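Local coordinates for protein galactokinase (Bifidobacterium longum subsp. infantis ATCC 15697 = JCM 1222 = DSM 20088, PDB 6TEQ) that probably phosphorylates galactose with ATP as a galactokinase of the GHMP kinase family, and holds 2-deoxy-2-fluoro-galactose in its sugar pocket, at residues A[7-12]-A[59-64]; A[66-71]-A[125-130]; A[357-362]-A[375-380]. All blocks are in the same frame, centred on the assembly; numbering follows the deposited sequence.

Contact 1. Residues A[7-12]-A[59-64]; sequences IEPLTH and ALPHRT
Pro9 sets its CB over the centre of one face of the His62 imidazole: CB of Pro9 stands 3.9 Å from the ring centroid and only 3° off the ring normal, a CH-pi contact. The imidazole is gripped at its edge as well, where His62 NE2 donates to Ile7 O at 2.8 Å with an almost straight N-H...O angle of 169°. That oxygen lies close to the ring plane, although the donor is tilted out of the carbonyl plane of Ile7. With CG anti to its own carbonyl carbon (chi1 -62°), His62 brings its ring end, NE2 foremost, toward the backbone of Ile7. The two holds are complementary, since the bond keeps the ring from turning while the proline covers its face. Cutting His62 back to an alanine removes the imidazole, which would probably leave Ile7 O without its donor and open a gap beneath Pro9. Pro9 also meets Pro61, CB to CB at 3.9 Å, where the chain turns a corner between two strands. A water donates to Leu10 O at 2.7 Å and to Pro61 O at 2.8 Å and accepts a weak bond from Arg63 N, bridging the segments through their backbones. Arg63 directs its guanidinium to a salt bridge with Glu415. The loop 7-12 thus leads from strand 5-6, beside strand 402-404, across the bend of strand 54-70 and into helix 12-27, with Thr11 as its N-cap.

Contact 2. Residues A[66-71]-A[125-130]; sequences IALKPR and FDAAFV
Phe125 opens strand 125-131 against Leu68, whose CD1 comes within 3.5 Å of Phe125 CD2, the side chains crossing at about a right angle. Asp126 follows on the other face, its backbone paired with Lys69: Asp126 N donates to Lys69 O at 2.9 Å. Its carboxylate receives Arg71 NH2 on the syn lone pair of OD1 at 3.1 Å, a salt bridge in which the guanidinium and carboxylate planes stand 75° apart. Their stronger partners are Arg77 NE for Asp126 OD1 and Asp73 OD2 for Arg71 NH1, giving a charged cluster. These are neighbouring antiparallel strands, their directions 173° apart, in the large mixed sheet of the GHMP kinase fold, with helix 141-156 over the face that carries Phe125 and Phe129 and helix 12-27 touching the opposite one. Ala127 turns its methyl back to the first face, with CB 3.8 Å from Ile66 CG1. Ala128 then exchanges two backbone bonds with Ala67, the shorter from Ala67 N to Ala128 O at 2.8 Å. At Phe129 the ring takes Ile66 over one face: chi1 of -172° swings Ile66 CG1 away from its backbone N and places it 3.9 Å from the Phe129 ring centroid, offset toward the rim.

Contact 3. Residues A[357-362]-A[375-380]; sequences NGAYGA and ALVDKG
Tyr360 meets Asp378 at its ring edge, through the hydroxyl, near the open end of a beta hairpin formed by strands 361-365 and 372-378, at the edge of a five-stranded mixed sheet. The tightly packed part lies further into the hairpin. There Ala362 and Ala375 make a non-hydrogen-bonded pair, their CB atoms 3.8 Å and their CA atoms 4.0 Å apart, consistent with small methyls allowing a close approach. Ala359 joins them from the approach to the strand, its CB 4.0 Å from Val377 CG1, and both Ala359 and Ala362 also rest on Ala354 of helix 345-356. Two backbone bonds close this part: Leu376 N donates to Gly361 O at 3.0 Å, and Tyr360 N to Leu376 O at 2.9 Å. Toward the other end the backbone pairing gives way to water, one molecule donating to Gly358 O and accepting from Asp378 N at 2.9 Å. Asp378 is only partly buried on this looser side, and the segment beyond it runs on into exposed Lys379 and Gly380. Tyr360 spans the two regions. Its CG stands anti to the carbonyl carbon (chi1 -70°), directing the ring along the partner strand with Leu376 O at its edge, while Ile322 and Lys323 of helix 322-338 touch the side chain. Ring and carboxylate planes are 84° apart, and Tyr360 OH donates to the syn lone pair of Asp378 OD1 at 2.6 Å.

Overall arrangement
Contacts 1 and 2 illustrate how one long strand can serve two partners in succession: strand 54-70 receives a loop at its bend and a neighbouring strand further on. Their centres are 19 Å apart, yet they touch, Thr64 CG2 meeting Phe129 CD1 at 3.8 Å. Contact 3 is separate, with its centre 22 Å from that of contact 1 and 40 Å from that of contact 2, on the opposite side of the chain's centre from contact 2. Side chain to side chain, Phe129 of contact 2 is about 5 Å from Ser80, known to bind ADP, which is absent here; contacts 1 and 3 stand further from galactose-binding residues, Pro61 about 9 Å from Arg40 and Ala362 about 12 Å from Glu46.

Contact 1. Residues A[7-12]-A[59-64]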
# COMPACT_ATOMS: atom_id res chain seq x y z
N ILE A 7 10.06 11.39 9.69
CA ILE A 7 8.84 10.99 10.45
C ILE A 7 9.13 9.62 11.03
O ILE A 7 9.13 8.65 10.26
CB ILE A 7 7.62 10.92 9.53
CG1 ILE A 7 7.35 12.28 8.89
CG2 ILE A 7 6.40 10.40 10.27
CD1 ILE A 7 7.31 13.39 9.90
N GLU A 8 9.38 9.53 12.34
CA GLU A 8 9.84 8.30 13.01
C GLU A 8 8.64 7.38 13.24
O GLU A 8 7.51 7.83 13.40
CB GLU A 8 10.56 8.65 14.30
CG GLU A 8 11.90 9.34 14.08
CD GLU A 8 12.89 8.50 13.28
OE1 GLU A 8 13.58 9.04 12.37
OE2 GLU A 8 12.92 7.29 13.51
N PRO A 9 8.82 6.04 13.25
CA PRO A 9 7.68 5.20 13.58
C PRO A 9 7.47 5.20 15.10
O PRO A 9 8.38 5.27 15.89
CB PRO A 9 8.10 3.79 13.14
CG PRO A 9 9.60 3.85 13.18
CD PRO A 9 9.98 5.28 12.81
N LEU A 10 6.21 5.10 15.48
CA LEU A 10 5.80 4.83 16.85
C LEU A 10 6.33 3.47 17.26
O LEU A 10 6.15 2.45 16.53
CB LEU A 10 4.26 4.87 16.97
CG LEU A 10 3.56 6.20 16.75
CD1 LEU A 10 2.07 5.94 16.55
CD2 LEU A 10 3.78 7.17 17.91
N THR A 11 6.89 3.40 18.45
CA THR A 11 7.23 2.12 19.07
C THR A 11 5.93 1.38 19.48
O THR A 11 4.84 2.00 19.56
CB THR A 11 8.16 2.34 20.27
OG1 THR A 11 7.42 3.02 21.29
CG2 THR A 11 9.41 3.10 19.90
N HIS A 12 6.07 0.08 19.69
CA HIS A 12 4.98 -0.75 20.25
C HIS A 12 4.43 -0.01 21.47
O HIS A 12 3.21 0.13 21.61
CB HIS A 12 5.52 -2.17 20.50
CG HIS A 12 4.86 -2.92 21.61
ND1 HIS A 12 3.61 -3.49 21.45
CD2 HIS A 12 5.26 -3.17 22.88
CE1 HIS A 12 3.28 -4.09 22.58
NE2 HIS A 12 4.26 -3.91 23.47
N ALA A 59 6.44 -4.12 4.35
CA ALA A 59 5.68 -3.40 5.38
C ALA A 59 6.64 -2.40 6.02
O ALA A 59 7.79 -2.77 6.40
CB ALA A 59 5.14 -4.35 6.39
N LEU A 60 6.20 -1.16 6.19
CA LEU A 60 6.98 -0.17 6.94
C LEU A 60 6.93 -0.46 8.45
O LEU A 60 6.01 -1.09 8.96
CB LEU A 60 6.45 1.22 6.63
CG LEU A 60 6.77 1.76 5.26
CD1 LEU A 60 5.95 3.01 5.08
CD2 LEU A 60 8.25 2.08 5.14
N PRO A 61 7.86 0.10 9.23
CA PRO A 61 7.72 0.02 10.67
C PRO A 61 6.58 0.91 11.19
O PRO A 61 6.09 0.72 12.29
CB PRO A 61 9.03 0.59 11.16
CG PRO A 61 9.62 1.40 10.04
CD PRO A 61 9.11 0.75 8.79
N HIS A 62 6.17 1.86 10.37
CA HIS A 62 5.11 2.85 10.67
C HIS A 62 3.78 2.11 10.66
O HIS A 62 3.44 1.47 9.63
CB HIS A 62 5.07 3.96 9.63
CG HIS A 62 6.33 4.73 9.59
ND1 HIS A 62 7.48 4.17 9.06
CD2 HIS A 62 6.66 5.97 10.05
CE1 HIS A 62 8.48 5.03 9.21
NE2 HIS A 62 7.99 6.16 9.78
N ARG A 63 3.01 2.19 11.73
CA ARG A 63 1.77 1.46 11.93
C ARG A 63 0.64 2.40 12.34
O ARG A 63 0.91 3.48 12.97
CB ARG A 63 1.96 0.35 12.92
CG ARG A 63 3.00 -0.70 12.46
CD ARG A 63 3.62 -1.50 13.58
NE ARG A 63 2.81 -2.60 14.12
CZ ARG A 63 2.65 -3.80 13.57
NH1 ARG A 63 3.20 -4.09 12.41
NH2 ARG A 63 1.96 -4.72 14.22
N THR A 64 -0.57 1.91 12.07
CA THR A 64 -1.81 2.45 12.65
C THR A 64 -2.16 1.51 13.80
O THR A 64 -2.32 0.28 13.55
CB THR A 64 -2.92 2.50 11.61
OG1 THR A 64 -2.48 3.48 10.68
CG2 THR A 64 -4.30 2.85 12.13
O HOH W 1 4.77 2.33 14.17

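Contact 2. Residues A[66-71]-A[125-130]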
# COMPACT_ATOMS: atom_id res chain seq x y z
N ILE A 66 -4.95 0.51 16.68
CA ILE A 66 -6.40 0.56 16.95
C ILE A 66 -6.62 -0.00 18.34
O ILE A 66 -6.32 -1.19 18.58
CB ILE A 66 -7.27 -0.18 15.95
CG1 ILE A 66 -8.78 0.07 16.15
CG2 ILE A 66 -6.89 -1.64 15.82
CD1 ILE A 66 -9.64 -0.74 15.21
N ALA A 67 -7.17 0.82 19.21
CA ALA A 67 -7.72 0.32 20.51
C ALA A 67 -9.20 0.02 20.24
O ALA A 67 -9.91 0.90 19.72
CB ALA A 67 -7.50 1.35 21.59
N LEU A 68 -9.66 -1.20 20.48
CA LEU A 68 -11.04 -1.58 20.15
C LEU A 68 -11.72 -2.34 21.27
O LEU A 68 -11.04 -3.10 22.01
CB LEU A 68 -10.99 -2.41 18.86
CG LEU A 68 -12.36 -2.85 18.28
CD1 LEU A 68 -12.33 -2.87 16.77
CD2 LEU A 68 -12.77 -4.21 18.83
N LYS A 69 -13.03 -2.17 21.36
CA LYS A 69 -13.88 -3.00 22.25
C LYS A 69 -15.14 -3.31 21.48
O LYS A 69 -15.74 -2.42 20.90
CB LYS A 69 -14.20 -2.30 23.57
CG LYS A 69 -14.95 -3.17 24.54
CD LYS A 69 -15.13 -2.47 25.86
CE LYS A 69 -15.83 -3.37 26.85
NZ LYS A 69 -16.24 -2.57 28.00
N PRO A 70 -15.58 -4.58 21.46
CA PRO A 70 -16.82 -4.91 20.75
C PRO A 70 -17.99 -4.35 21.56
O PRO A 70 -17.86 -4.16 22.75
CB PRO A 70 -16.82 -6.43 20.74
CG PRO A 70 -16.02 -6.81 21.99
CD PRO A 70 -14.94 -5.73 22.13
N ARG A 71 -19.11 -4.23 20.89
CA ARG A 71 -20.39 -3.83 21.51
C ARG A 71 -21.42 -4.95 21.35
O ARG A 71 -21.28 -5.74 20.41
CB ARG A 71 -20.87 -2.55 20.85
CG ARG A 71 -20.01 -1.31 21.10
CD ARG A 71 -20.48 -0.06 20.35
NE ARG A 71 -21.78 0.36 20.87
CZ ARG A 71 -22.00 1.35 21.69
NH1 ARG A 71 -23.24 1.52 22.09
NH2 ARG A 71 -21.00 2.12 22.17
N PHE A 125 -18.88 -1.87 17.44
CA PHE A 125 -17.62 -1.71 18.18
C PHE A 125 -17.34 -0.22 18.44
O PHE A 125 -17.87 0.66 17.75
CB PHE A 125 -16.44 -2.36 17.46
CG PHE A 125 -16.10 -1.76 16.13
CD1 PHE A 125 -16.74 -2.18 14.99
CD2 PHE A 125 -15.09 -0.82 16.00
CE1 PHE A 125 -16.38 -1.70 13.74
CE2 PHE A 125 -14.77 -0.29 14.77
CZ PHE A 125 -15.42 -0.70 13.64
N ASP A 126 -16.53 -0.01 19.46
CA ASP A 126 -15.90 1.30 19.76
C ASP A 126 -14.43 1.17 19.41
O ASP A 126 -13.82 0.17 19.78
CB ASP A 126 -16.09 1.66 21.21
CG ASP A 126 -17.53 1.87 21.60
OD1 ASP A 126 -18.32 2.46 20.74
OD2 ASP A 126 -17.84 1.53 22.80
N ALA A 127 -13.89 2.19 18.74
CA ALA A 127 -12.45 2.18 18.45
C ALA A 127 -11.85 3.58 18.50
O ALA A 127 -12.54 4.59 18.15
CB ALA A 127 -12.15 1.49 17.14
N ALA A 128 -10.57 3.55 18.77
CA ALA A 128 -9.68 4.73 18.73
C ALA A 128 -8.45 4.36 17.92
O ALA A 128 -7.79 3.35 18.16
CB ALA A 128 -9.28 5.20 20.08
N PHE A 129 -8.14 5.20 16.96
CA PHE A 129 -6.95 5.03 16.09
C PHE A 129 -5.90 6.12 16.37
O PHE A 129 -6.23 7.32 16.45
CB PHE A 129 -7.37 5.22 14.63
CG PHE A 129 -8.29 4.17 14.16
CD1 PHE A 129 -7.77 3.00 13.66
CD2 PHE A 129 -9.66 4.28 14.32
CE1 PHE A 129 -8.61 2.01 13.17
CE2 PHE A 129 -10.50 3.28 13.86
CZ PHE A 129 -9.97 2.14 13.34
N VAL A 130 -4.65 5.69 16.47
CA VAL A 130 -3.45 6.53 16.48
C VAL A 130 -2.52 5.95 15.40
O VAL A 130 -2.30 4.77 15.40
CB VAL A 130 -2.76 6.61 17.85
CG1 VAL A 130 -1.48 7.37 17.71
CG2 VAL A 130 -3.71 7.25 18.89

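Contact 3. Residues A[357-362]-A[375-380]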
# COMPACT_ATOMS: atom_id res chain seq x y z
N ASN A 357 22.50 12.01 -7.44
CA ASN A 357 23.23 12.09 -6.17
C ASN A 357 23.54 10.69 -5.65
O ASN A 357 23.67 10.53 -4.46
CB ASN A 357 22.50 13.00 -5.20
CG ASN A 357 22.64 14.45 -5.66
OD1 ASN A 357 23.73 15.03 -5.56
ND2 ASN A 357 21.60 15.02 -6.25
N GLY A 358 23.63 9.71 -6.57
CA GLY A 358 24.27 8.43 -6.24
C GLY A 358 23.30 7.31 -5.93
O GLY A 358 23.79 6.24 -5.58
N ALA A 359 21.99 7.54 -5.97
CA ALA A 359 21.07 6.39 -5.81
C ALA A 359 21.38 5.29 -6.84
O ALA A 359 21.55 5.60 -7.98
CB ALA A 359 19.64 6.79 -5.88
N TYR A 360 21.33 4.04 -6.43
CA TYR A 360 21.35 2.89 -7.36
C TYR A 360 20.13 2.98 -8.26
O TYR A 360 20.18 2.71 -9.42
CB TYR A 360 21.36 1.59 -6.58
CG TYR A 360 22.63 1.33 -5.87
CD1 TYR A 360 23.72 0.78 -6.53
CD2 TYR A 360 22.76 1.66 -4.54
CE1 TYR A 360 24.89 0.53 -5.84
CE2 TYR A 360 23.93 1.50 -3.89
CZ TYR A 360 25.01 0.90 -4.52
OH TYR A 360 26.15 0.70 -3.79
N GLY A 361 19.02 3.43 -7.66
CA GLY A 361 17.83 3.73 -8.43
C GLY A 361 16.78 4.36 -7.55
O GLY A 361 16.91 4.32 -6.32
N ALA A 362 15.79 4.94 -8.19
CA ALA A 362 14.74 5.68 -7.48
C ALA A 362 13.46 5.67 -8.31
O ALA A 362 13.50 5.71 -9.56
CB ALA A 362 15.22 7.10 -7.23
N ALA A 375 14.20 5.22 -2.94
CA ALA A 375 15.51 5.09 -3.56
C ALA A 375 16.36 4.09 -2.80
O ALA A 375 16.44 4.14 -1.53
CB ALA A 375 16.18 6.46 -3.61
N LEU A 376 17.04 3.25 -3.55
CA LEU A 376 18.08 2.37 -3.02
C LEU A 376 19.32 3.24 -3.02
O LEU A 376 19.75 3.63 -4.08
CB LEU A 376 18.24 1.13 -3.88
CG LEU A 376 17.18 0.07 -3.71
CD1 LEU A 376 17.35 -0.98 -4.84
CD2 LEU A 376 17.24 -0.60 -2.34
N VAL A 377 19.89 3.42 -1.84
CA VAL A 377 21.07 4.26 -1.66
C VAL A 377 22.06 3.52 -0.76
O VAL A 377 21.67 2.60 -0.05
CB VAL A 377 20.70 5.63 -1.08
CG1 VAL A 377 19.62 6.29 -1.88
CG2 VAL A 377 20.32 5.54 0.37
N ASP A 378 23.30 3.98 -0.76
CA ASP A 378 24.25 3.40 0.22
C ASP A 378 23.86 3.80 1.64
O ASP A 378 23.39 4.94 1.89
CB ASP A 378 25.68 3.80 -0.05
CG ASP A 378 26.24 3.14 -1.32
OD1 ASP A 378 25.94 1.93 -1.56
OD2 ASP A 378 26.85 3.84 -2.09
N LYS A 379 24.12 2.91 2.56
CA LYS A 379 23.87 3.20 3.98
C LYS A 379 24.59 4.48 4.34
O LYS A 379 25.80 4.59 3.99
CB LYS A 379 24.47 2.08 4.80
CG LYS A 379 24.34 2.14 6.30
CD LYS A 379 25.24 1.13 7.07
CE LYS A 379 26.55 0.64 6.44
NZ LYS A 379 27.00 -0.59 7.14
N GLY A 380 23.89 5.37 5.03
CA GLY A 380 24.46 6.63 5.55
C GLY A 380 24.17 7.77 4.58
O GLY A 380 24.44 8.89 4.97
O HOH W 2 23.78 6.10 -2.61